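Local structure of dual specificity protein phosphatase 8 (Homo sapiens, 4JMK) at residues V86-L89 with R94-T97; R52-D57 with L64-K69; L3-I6 with L10-G13; G13-V18 with N37-P42. The protein probably removes phosphate from phosphotyrosine, phosphoserine and phosphothreonine residues of proteins, and so restrains mitogen-activated protein kinase activity. The protein carries 1 engineered substitution. All blocks are in the same frame, centred on the assembly; numbering follows the deposited sequence.

Interaction 1. Residues V86-L89 with R94-T97. Engineered in segment 86-89: Ser88 (natural residue Cys). With SO4 (sulfate ion), chain C; SO4 (sulfate ion), chain D.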
# COMPACT_ATOMS: atom_id res chain seq x y z
N VAL A 86 3.51 -0.06 -4.57
CA VAL A 86 2.21 -0.62 -4.31
C VAL A 86 1.29 -0.08 -5.40
O VAL A 86 1.22 1.14 -5.61
CB VAL A 86 1.68 -0.19 -2.96
CG1 VAL A 86 0.36 -0.89 -2.67
CG2 VAL A 86 2.68 -0.53 -1.89
N HIS A 87 0.59 -0.96 -6.10
CA HIS A 87 -0.25 -0.52 -7.20
C HIS A 87 -1.53 -1.31 -7.27
O HIS A 87 -1.66 -2.39 -6.68
CB HIS A 87 0.50 -0.66 -8.55
CG HIS A 87 0.52 -2.06 -9.07
ND1 HIS A 87 -0.45 -2.56 -9.92
CD2 HIS A 87 1.39 -3.08 -8.86
CE1 HIS A 87 -0.17 -3.82 -10.20
NE2 HIS A 87 0.94 -4.16 -9.57
N SER A 88 -2.50 -0.75 -7.99
CA SER A 88 -3.67 -1.50 -8.39
C SER A 88 -3.93 -1.14 -9.85
O SER A 88 -2.98 -0.88 -10.58
CB SER A 88 -4.85 -1.16 -7.48
OG SER A 88 -4.83 0.21 -7.11
N LEU A 89 -5.18 -1.10 -10.28
CA LEU A 89 -5.44 -0.73 -11.67
C LEU A 89 -5.13 0.75 -11.90
O LEU A 89 -4.32 1.10 -12.76
CB LEU A 89 -6.89 -1.04 -12.05
CG LEU A 89 -7.26 -0.79 -13.52
CD1 LEU A 89 -6.31 -1.51 -14.44
CD2 LEU A 89 -8.67 -1.25 -13.78
N ARG A 94 -7.59 0.79 -3.91
CA ARG A 94 -7.04 -0.40 -3.24
C ARG A 94 -5.61 -0.19 -2.77
O ARG A 94 -5.31 -0.33 -1.58
CB ARG A 94 -7.11 -1.62 -4.17
CG ARG A 94 -8.53 -2.17 -4.33
CD ARG A 94 -8.59 -3.13 -5.50
NE ARG A 94 -8.45 -2.43 -6.77
CZ ARG A 94 -8.48 -3.03 -7.96
NH1 ARG A 94 -8.62 -4.34 -8.04
NH2 ARG A 94 -8.34 -2.31 -9.07
N SER A 95 -4.72 0.16 -3.70
CA SER A 95 -3.33 0.41 -3.36
C SER A 95 -3.19 1.62 -2.43
O SER A 95 -2.38 1.61 -1.49
CB SER A 95 -2.53 0.62 -4.64
OG SER A 95 -3.11 1.65 -5.42
N ALA A 96 -3.97 2.67 -2.68
CA ALA A 96 -3.88 3.87 -1.85
C ALA A 96 -4.17 3.53 -0.39
O ALA A 96 -3.49 4.00 0.53
CB ALA A 96 -4.85 4.93 -2.37
N THR A 97 -5.19 2.69 -0.17
CA THR A 97 -5.55 2.33 1.20
C THR A 97 -4.41 1.57 1.90
O THR A 97 -4.12 1.80 3.07
CB THR A 97 -6.87 1.53 1.23
OG1 THR A 97 -7.90 2.30 0.61
CG2 THR A 97 -7.28 1.24 2.68
S SO4 C . -7.87 1.15 -7.77
O1 SO4 C . -7.47 0.45 -8.99
O2 SO4 C . -8.48 0.17 -6.88
O3 SO4 C . -8.84 2.17 -8.13
O4 SO4 C . -6.75 1.78 -7.13
S SO4 D . -10.19 -7.16 -10.19
O1 SO4 D . -10.26 -8.06 -11.34
O2 SO4 D . -10.85 -7.81 -9.06
O3 SO4 D . -10.90 -5.92 -10.52
O4 SO4 D . -8.80 -6.87 -9.86
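Ser88 and Arg94 flank the phosphate-binding loop (P-loop) of the protein-tyrosine phosphatases, the HCX5R signature that links a strand ending at His87 to a helix beginning at Arg94. Ser88 is engineered, replacing the cysteine predicted to form the phosphocysteine intermediate. Its CB lies over one face of the Arg94 guanidinium, 3.9 Å from NE, while the edge of that flat group is turned to a sulfate (chain C), probably from the crystallisation liquor. Arg94 NE meets sulfate O2 at 2.6 Å along a nearly straight line (166°), and beside it Arg94 NH2 meets O1 at 2.9 Å. A bend at chi3 (-70°) turns the guanidinium edge to the sulfate, whose O2 also takes a bond from the Arg94 backbone N, at 3.2 Å. Leu89 CB fills in at the guanidinium edge, 3.5 Å from NH2. The backbone N atoms of Ala90, Ile92 and Ser93 complete the cradle, and Arg94 NH1 reaches O4 of a second sulfate (chain D) at 3.1 Å. With an alanine here, the bound anion would probably lose its side-on grip and the second sulfate one of its donors. The next helix residue, Ser95, also holds Ser88: its OG is hydrogen-bonded to Ser88 OG at 2.8 Å, and Ser95 N adds a weak bond to that same OG at 3.4 Å.

Interaction 2. Residues R52-D57 with L64-K69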
# COMPACT_ATOMS: atom_id res chain seq x y z
N ARG A 52 0.89 -10.51 -4.14
CA ARG A 52 -0.46 -10.12 -4.57
C ARG A 52 -1.40 -10.02 -3.37
O ARG A 52 -1.38 -10.89 -2.50
CB ARG A 52 -1.02 -11.13 -5.58
CG ARG A 52 -2.42 -10.75 -6.12
CD ARG A 52 -2.92 -11.67 -7.26
NE ARG A 52 -2.03 -11.67 -8.42
CZ ARG A 52 -2.05 -10.76 -9.40
NH1 ARG A 52 -2.93 -9.76 -9.37
NH2 ARG A 52 -1.21 -10.86 -10.42
N VAL A 53 -2.20 -8.95 -3.33
CA VAL A 53 -3.36 -8.87 -2.44
C VAL A 53 -4.59 -8.98 -3.34
O VAL A 53 -4.98 -8.00 -3.99
CB VAL A 53 -3.41 -7.55 -1.66
CG1 VAL A 53 -4.67 -7.48 -0.79
CG2 VAL A 53 -2.17 -7.42 -0.81
N PRO A 54 -5.18 -10.18 -3.42
CA PRO A 54 -6.18 -10.51 -4.43
C PRO A 54 -7.55 -9.93 -4.12
O PRO A 54 -8.45 -10.65 -3.69
CB PRO A 54 -6.21 -12.04 -4.40
CG PRO A 54 -5.88 -12.39 -2.98
CD PRO A 54 -4.91 -11.32 -2.51
N ILE A 55 -7.72 -8.63 -4.34
CA ILE A 55 -8.99 -7.97 -4.02
C ILE A 55 -9.53 -7.12 -5.17
O ILE A 55 -8.76 -6.53 -5.94
CB ILE A 55 -8.85 -7.07 -2.77
CG1 ILE A 55 -7.79 -5.99 -2.99
CG2 ILE A 55 -8.53 -7.92 -1.55
CD1 ILE A 55 -7.64 -5.01 -1.83
N ASN A 56 -10.85 -7.06 -5.27
CA ASN A 56 -11.56 -6.22 -6.24
C ASN A 56 -11.86 -4.85 -5.63
O ASN A 56 -11.92 -4.71 -4.42
CB ASN A 56 -12.86 -6.94 -6.63
CG ASN A 56 -13.55 -6.31 -7.82
OD1 ASN A 56 -14.67 -5.81 -7.72
ND2 ASN A 56 -12.89 -6.33 -8.97
N ASP A 57 -12.06 -3.82 -6.47
CA ASP A 57 -12.36 -2.49 -5.93
C ASP A 57 -13.87 -2.26 -5.81
O ASP A 57 -14.50 -1.76 -6.74
CB ASP A 57 -11.75 -1.39 -6.81
CG ASP A 57 -11.96 0.00 -6.23
OD1 ASP A 57 -11.74 0.19 -5.01
OD2 ASP A 57 -12.34 0.91 -7.00
N LEU A 64 -9.01 -5.84 5.20
CA LEU A 64 -8.48 -5.82 6.58
C LEU A 64 -7.37 -6.83 6.99
O LEU A 64 -6.32 -6.40 7.51
CB LEU A 64 -9.62 -5.87 7.61
CG LEU A 64 -9.88 -4.60 8.41
CD1 LEU A 64 -11.10 -4.81 9.32
CD2 LEU A 64 -8.66 -4.24 9.24
N PRO A 65 -7.58 -8.15 6.76
CA PRO A 65 -6.63 -9.19 7.11
C PRO A 65 -5.48 -9.28 6.17
O PRO A 65 -4.67 -10.18 6.36
CB PRO A 65 -7.44 -10.48 6.94
CG PRO A 65 -8.34 -10.14 5.86
CD PRO A 65 -8.78 -8.76 6.22
N TRP A 66 -5.41 -8.43 5.15
CA TRP A 66 -4.24 -8.40 4.27
C TRP A 66 -3.30 -7.29 4.68
O TRP A 66 -2.18 -7.23 4.19
CB TRP A 66 -4.66 -8.17 2.82
CG TRP A 66 -5.34 -9.34 2.20
CD1 TRP A 66 -6.67 -9.48 1.92
CD2 TRP A 66 -4.72 -10.56 1.77
NE1 TRP A 66 -6.92 -10.70 1.35
CE2 TRP A 66 -5.73 -11.39 1.25
CE3 TRP A 66 -3.40 -11.03 1.78
CZ2 TRP A 66 -5.46 -12.66 0.73
CZ3 TRP A 66 -3.14 -12.29 1.28
CH2 TRP A 66 -4.16 -13.09 0.75
N LEU A 67 -3.75 -6.42 5.57
CA LEU A 67 -2.97 -5.22 5.90
C LEU A 67 -1.66 -5.53 6.62
O LEU A 67 -0.61 -5.03 6.24
CB LEU A 67 -3.82 -4.21 6.69
CG LEU A 67 -4.96 -3.57 5.89
CD1 LEU A 67 -5.80 -2.62 6.75
CD2 LEU A 67 -4.40 -2.85 4.66
N ASP A 68 -1.71 -6.38 7.64
CA ASP A 68 -0.48 -6.69 8.36
C ASP A 68 0.57 -7.38 7.47
O ASP A 68 1.76 -7.08 7.58
CB ASP A 68 -0.78 -7.52 9.62
CG ASP A 68 -1.25 -6.65 10.79
OD1 ASP A 68 -0.88 -5.45 10.87
OD2 ASP A 68 -1.99 -7.18 11.64
N LYS A 69 0.14 -8.28 6.59
CA LYS A 69 1.07 -8.95 5.66
C LYS A 69 1.60 -8.01 4.58
O LYS A 69 2.76 -8.14 4.16
CB LYS A 69 0.42 -10.18 5.03
CG LYS A 69 0.28 -11.35 6.00
CD LYS A 69 -0.07 -12.65 5.27
CE LYS A 69 -0.16 -13.84 6.21
NZ LYS A 69 -1.57 -14.33 6.37
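Val53 and Trp66 bring the two backbones nearest, their CA atoms 6.8 Å apart, where the irregular chain after strand 50-52 passes the approach to helix 67-79. Pro54 is the centre of an inverse gamma turn, closed by a weak bond of 2.8 Å from Ile55 N to Val53 O, and the kink presents two successive residues to a single indole. Both settle on the same face of Trp66. Val53 CG1, anti to its own backbone N (chi1 178°), lies over the five-membered ring, 3.9 Å from its centroid. Pro54 CD lies over the six-membered ring at 3.8 Å from that centroid, with the proline crossing the indole at about a right angle. These are CH-pi contacts, each displaced toward the rim of its ring. Ile55 CG2 adds a looser touch, 4.2 Å from Trp66 CD1, and Ile55 O turns elsewhere, to Arg94 NH1. The chain that follows probably corresponds to the general-acid loop of dual-specificity phosphatases, which would place the indole at its root. With no hydrogen bond between the segments, the contact depends on shape and dispersion, probably helped at Pro54 by the slight polarisation of a CH2 bonded to the amide nitrogen.

Interaction 3. Residues L3-I6 with L10-G13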
# COMPACT_ATOMS: atom_id res chain seq x y z
N LEU A 3 3.47 8.28 -11.43
CA LEU A 3 4.09 7.57 -10.31
C LEU A 3 4.41 8.48 -9.13
O LEU A 3 5.08 9.49 -9.29
CB LEU A 3 5.38 6.90 -10.79
CG LEU A 3 6.09 6.05 -9.74
CD1 LEU A 3 5.14 4.97 -9.25
CD2 LEU A 3 7.36 5.42 -10.30
N THR A 4 3.94 8.11 -7.93
CA THR A 4 4.15 8.92 -6.74
C THR A 4 5.11 8.27 -5.75
O THR A 4 4.92 7.12 -5.35
CB THR A 4 2.84 9.16 -5.98
OG1 THR A 4 1.83 9.56 -6.91
CG2 THR A 4 3.02 10.24 -4.92
N ARG A 5 6.14 9.00 -5.34
CA ARG A 5 6.98 8.57 -4.23
C ARG A 5 6.32 8.99 -2.92
O ARG A 5 6.12 10.18 -2.67
CB ARG A 5 8.37 9.21 -4.36
CG ARG A 5 9.41 8.65 -3.41
CD ARG A 5 10.70 9.48 -3.45
NE ARG A 5 10.63 10.64 -2.56
CZ ARG A 5 10.42 11.90 -2.96
NH1 ARG A 5 10.25 12.18 -4.24
NH2 ARG A 5 10.38 12.88 -2.06
N ILE A 6 5.97 8.02 -2.07
CA ILE A 6 5.32 8.35 -0.79
C ILE A 6 6.36 8.50 0.34
O ILE A 6 6.36 9.48 1.08
CB ILE A 6 4.26 7.29 -0.40
CG1 ILE A 6 3.20 7.17 -1.50
CG2 ILE A 6 3.60 7.64 0.93
CD1 ILE A 6 2.42 8.47 -1.76
N LEU A 10 8.95 3.74 -0.53
CA LEU A 10 7.56 3.37 -0.86
C LEU A 10 6.93 4.26 -1.93
O LEU A 10 6.76 5.49 -1.73
CB LEU A 10 6.70 3.40 0.42
CG LEU A 10 5.20 3.13 0.25
CD1 LEU A 10 4.98 1.69 -0.20
CD2 LEU A 10 4.48 3.39 1.56
N TYR A 11 6.59 3.63 -3.06
CA TYR A 11 5.90 4.28 -4.18
C TYR A 11 4.47 3.80 -4.30
O TYR A 11 4.16 2.66 -3.93
CB TYR A 11 6.61 3.96 -5.50
CG TYR A 11 7.97 4.60 -5.63
CD1 TYR A 11 9.07 4.06 -4.99
CD2 TYR A 11 8.14 5.74 -6.41
CE1 TYR A 11 10.32 4.64 -5.10
CE2 TYR A 11 9.39 6.32 -6.54
CZ TYR A 11 10.48 5.76 -5.88
OH TYR A 11 11.73 6.34 -5.99
N LEU A 12 3.61 4.66 -4.86
CA LEU A 12 2.21 4.33 -5.10
C LEU A 12 1.89 4.63 -6.57
O LEU A 12 2.19 5.72 -7.05
CB LEU A 12 1.33 5.17 -4.15
CG LEU A 12 -0.18 4.99 -4.13
CD1 LEU A 12 -0.51 3.52 -3.89
CD2 LEU A 12 -0.80 5.88 -3.04
N GLY A 13 1.32 3.68 -7.29
CA GLY A 13 1.10 3.89 -8.71
C GLY A 13 0.02 3.03 -9.32
O GLY A 13 -0.75 2.38 -8.61
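Tyr11 offers one face of its ring to Arg5, whose CG stands over it in a CH-pi contact, 4.2 Å from the centroid and displaced toward the rim. The two residues belong to the beta hairpin of strands 4-7 and 10-13, at one margin of the mixed sheet of this phosphatase domain. Leu3 comes at the ring obliquely, its CG 3.9 Å from Tyr11 CD2. Only the aliphatic part of Arg5 covers the ring: its guanidinium lies farther out, with its plane 79° from that of the phenol. The hairpin illustrates how antiparallel pairing sorts side chains. Arg5 and Tyr11, a non-hydrogen-bonded pair with CA atoms 4.4 Å apart, share one face of the sheet. Thr4 and Leu12, a hydrogen-bonded pair, share the other, where helices 94-107 and 111-121 lie against the sheet and Thr4 OG1 bonds to Arg122 NH1. There Ile6 joins the apolar layer, its CG1 3.8 Å from Leu12 CB. A serine in place of Tyr11 would probably leave the Arg5 methylenes without a surface to rest on and open a gap beside Leu3. The backbones are joined by two opposed bonds between Thr4 and Leu12, with Leu12 N 2.8 Å from Thr4 O; the same Thr4 O also receives a CA-H...O contact from Tyr11 CA at 3.2 Å. Toward the turn, Ile6 N is hydrogen-bonded to Leu10 O at 2.7 Å.

Interaction 4. Residues G13-V18 with N37-P42. With SO4 (sulfate ion), chain D.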
# COMPACT_ATOMS: atom_id res chain seq x y z
N GLY A 13 1.32 3.68 -7.29
CA GLY A 13 1.10 3.89 -8.71
C GLY A 13 0.02 3.03 -9.32
O GLY A 13 -0.75 2.38 -8.61
N SER A 14 -0.03 3.04 -10.66
CA SER A 14 -1.08 2.37 -11.43
C SER A 14 -0.55 1.14 -12.15
O SER A 14 0.67 0.91 -12.18
CB SER A 14 -1.63 3.32 -12.49
OG SER A 14 -0.63 3.62 -13.46
N GLN A 15 -1.45 0.37 -12.74
CA GLN A 15 -1.03 -0.74 -13.60
C GLN A 15 -0.12 -0.24 -14.72
O GLN A 15 0.91 -0.86 -15.02
CB GLN A 15 -2.25 -1.47 -14.19
CG GLN A 15 -1.85 -2.50 -15.25
CD GLN A 15 -3.03 -3.32 -15.74
OE1 GLN A 15 -3.71 -3.97 -14.94
NE2 GLN A 15 -3.28 -3.29 -17.04
N LYS A 16 -0.48 0.88 -15.35
CA LYS A 16 0.36 1.44 -16.41
C LYS A 16 1.76 1.79 -15.92
O LYS A 16 2.72 1.60 -16.66
CB LYS A 16 -0.30 2.65 -17.08
CG LYS A 16 -1.56 2.31 -17.86
CD LYS A 16 -1.96 3.43 -18.83
CE LYS A 16 -3.41 3.28 -19.29
NZ LYS A 16 -3.76 4.24 -20.38
N ASP A 17 1.88 2.33 -14.70
CA ASP A 17 3.19 2.59 -14.10
C ASP A 17 4.03 1.31 -13.96
O ASP A 17 5.17 1.25 -14.42
CB ASP A 17 3.04 3.23 -12.71
CG ASP A 17 2.49 4.63 -12.77
OD1 ASP A 17 2.72 5.32 -13.78
OD2 ASP A 17 1.84 5.05 -11.78
N VAL A 18 3.46 0.29 -13.31
CA VAL A 18 4.24 -0.88 -12.92
C VAL A 18 4.66 -1.72 -14.13
O VAL A 18 5.64 -2.47 -14.07
CB VAL A 18 3.47 -1.76 -11.90
CG1 VAL A 18 2.40 -2.60 -12.60
CG2 VAL A 18 4.42 -2.66 -11.13
N ASN A 37 -6.90 -8.51 -8.50
CA ASN A 37 -6.97 -9.88 -9.02
C ASN A 37 -6.52 -9.93 -10.48
O ASN A 37 -5.98 -10.93 -10.94
CB ASN A 37 -8.41 -10.43 -8.95
CG ASN A 37 -8.85 -10.72 -7.53
OD1 ASN A 37 -8.20 -11.47 -6.81
ND2 ASN A 37 -9.97 -10.12 -7.13
N SER A 38 -6.77 -8.84 -11.20
CA SER A 38 -6.65 -8.87 -12.66
C SER A 38 -5.33 -8.33 -13.20
O SER A 38 -4.91 -8.71 -14.29
CB SER A 38 -7.82 -8.10 -13.30
OG SER A 38 -7.88 -6.78 -12.78
N CYS A 39 -4.67 -7.45 -12.45
CA CYS A 39 -3.41 -6.88 -12.93
C CYS A 39 -2.32 -7.93 -12.89
O CYS A 39 -2.16 -8.65 -11.89
CB CYS A 39 -2.99 -5.66 -12.09
SG CYS A 39 -4.27 -4.39 -11.84
N PRO A 40 -1.55 -8.05 -13.98
CA PRO A 40 -0.49 -9.05 -14.07
C PRO A 40 0.78 -8.62 -13.34
O PRO A 40 1.03 -7.41 -13.20
CB PRO A 40 -0.21 -9.12 -15.57
CG PRO A 40 -0.50 -7.71 -16.06
CD PRO A 40 -1.67 -7.23 -15.20
N LYS A 41 1.57 -9.58 -12.86
CA LYS A 41 2.94 -9.30 -12.43
C LYS A 41 3.72 -8.94 -13.68
O LYS A 41 3.52 -9.57 -14.73
CB LYS A 41 3.58 -10.53 -11.78
CG LYS A 41 5.07 -10.34 -11.42
CD LYS A 41 5.68 -11.52 -10.64
CE LYS A 41 6.11 -12.66 -11.56
NZ LYS A 41 7.11 -12.19 -12.56
N PRO A 42 4.61 -7.94 -13.59
CA PRO A 42 5.45 -7.62 -14.75
C PRO A 42 6.46 -8.74 -14.93
O PRO A 42 6.93 -9.29 -13.92
CB PRO A 42 6.18 -6.34 -14.33
CG PRO A 42 5.44 -5.82 -13.12
CD PRO A 42 4.89 -7.05 -12.45
S SO4 D . -10.19 -7.16 -10.19
O1 SO4 D . -10.26 -8.06 -11.34
O2 SO4 D . -10.85 -7.81 -9.06
O3 SO4 D . -10.90 -5.92 -10.52
O4 SO4 D . -8.80 -6.87 -9.86
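Gln15 and Val18, on the short helix 15-18, look across at the irregular chain 37-42, with CA atoms 6.6 Å apart at Gln15 and Cys39 and 7.1 Å apart at Val18 and Pro42. Gln15 reaches the loop because its CG is anti to the backbone N (chi1 171°) and the chain stays extended beyond it. That carries OE1 to the Cys39 side chain, 3.2 Å from SG, with Pro40 CD beside the same oxygen. Farther along, Val18 and Pro42 cross at about a right angle, CG2 of the valine touching CG of the proline. Pro42 CG also lies 3.5 Å from the backbone O of Val18, a carbonyl buried here with no polar partner in the model. Val18 also touches Ile85 and His87 of the central strand.

The helix start is fixed by reciprocal bonds: Asp17 N to Ser14 OG at 3.1 Å, and Ser14 N to Asp17 OD2 at 3.0 Å, the latter meeting the carboxylate from above its plane. On the loop, Cys39 O is gripped by Arg52 NH2 and Asn34 ND2. At its far end, the backbone N atoms of Asn37 and Ser38 both point to O4 of a sulfate (chain D), the Asn37 bond measuring 2.9 Å. The contact thus joins a helix opened by a capping box to a loop that borders the phosphatase active site, with the Cys39 side chain about 5 Å from that of the engineered Ser88.

In the fold
Interaction 1 spans the two ends of the phosphate-binding loop, and each of the other three touches interaction 1. The hairpin of interaction 3 pairs with its strand 83-87, Val86 N lying 2.9 Å from Tyr11 O. Interaction 4 begins at Gly13, where interaction 3 ends, and reaches the loop through Gln15 N, 3.0 Å from Leu89 O. Interaction 2 meets interaction 1 at Arg94, with Ile55 O 3.0 Å from Arg94 NH1; their centres lie about 10 Å apart. Interactions 2 and 4 join through Arg52 NH2 and Cys39 O, 2.8 Å apart, whereas interactions 2 and 3 lie on opposite sides of the chain's centre, about 11 Å apart at their nearest atoms. The chain D sulfate bridges interactions 1 and 4.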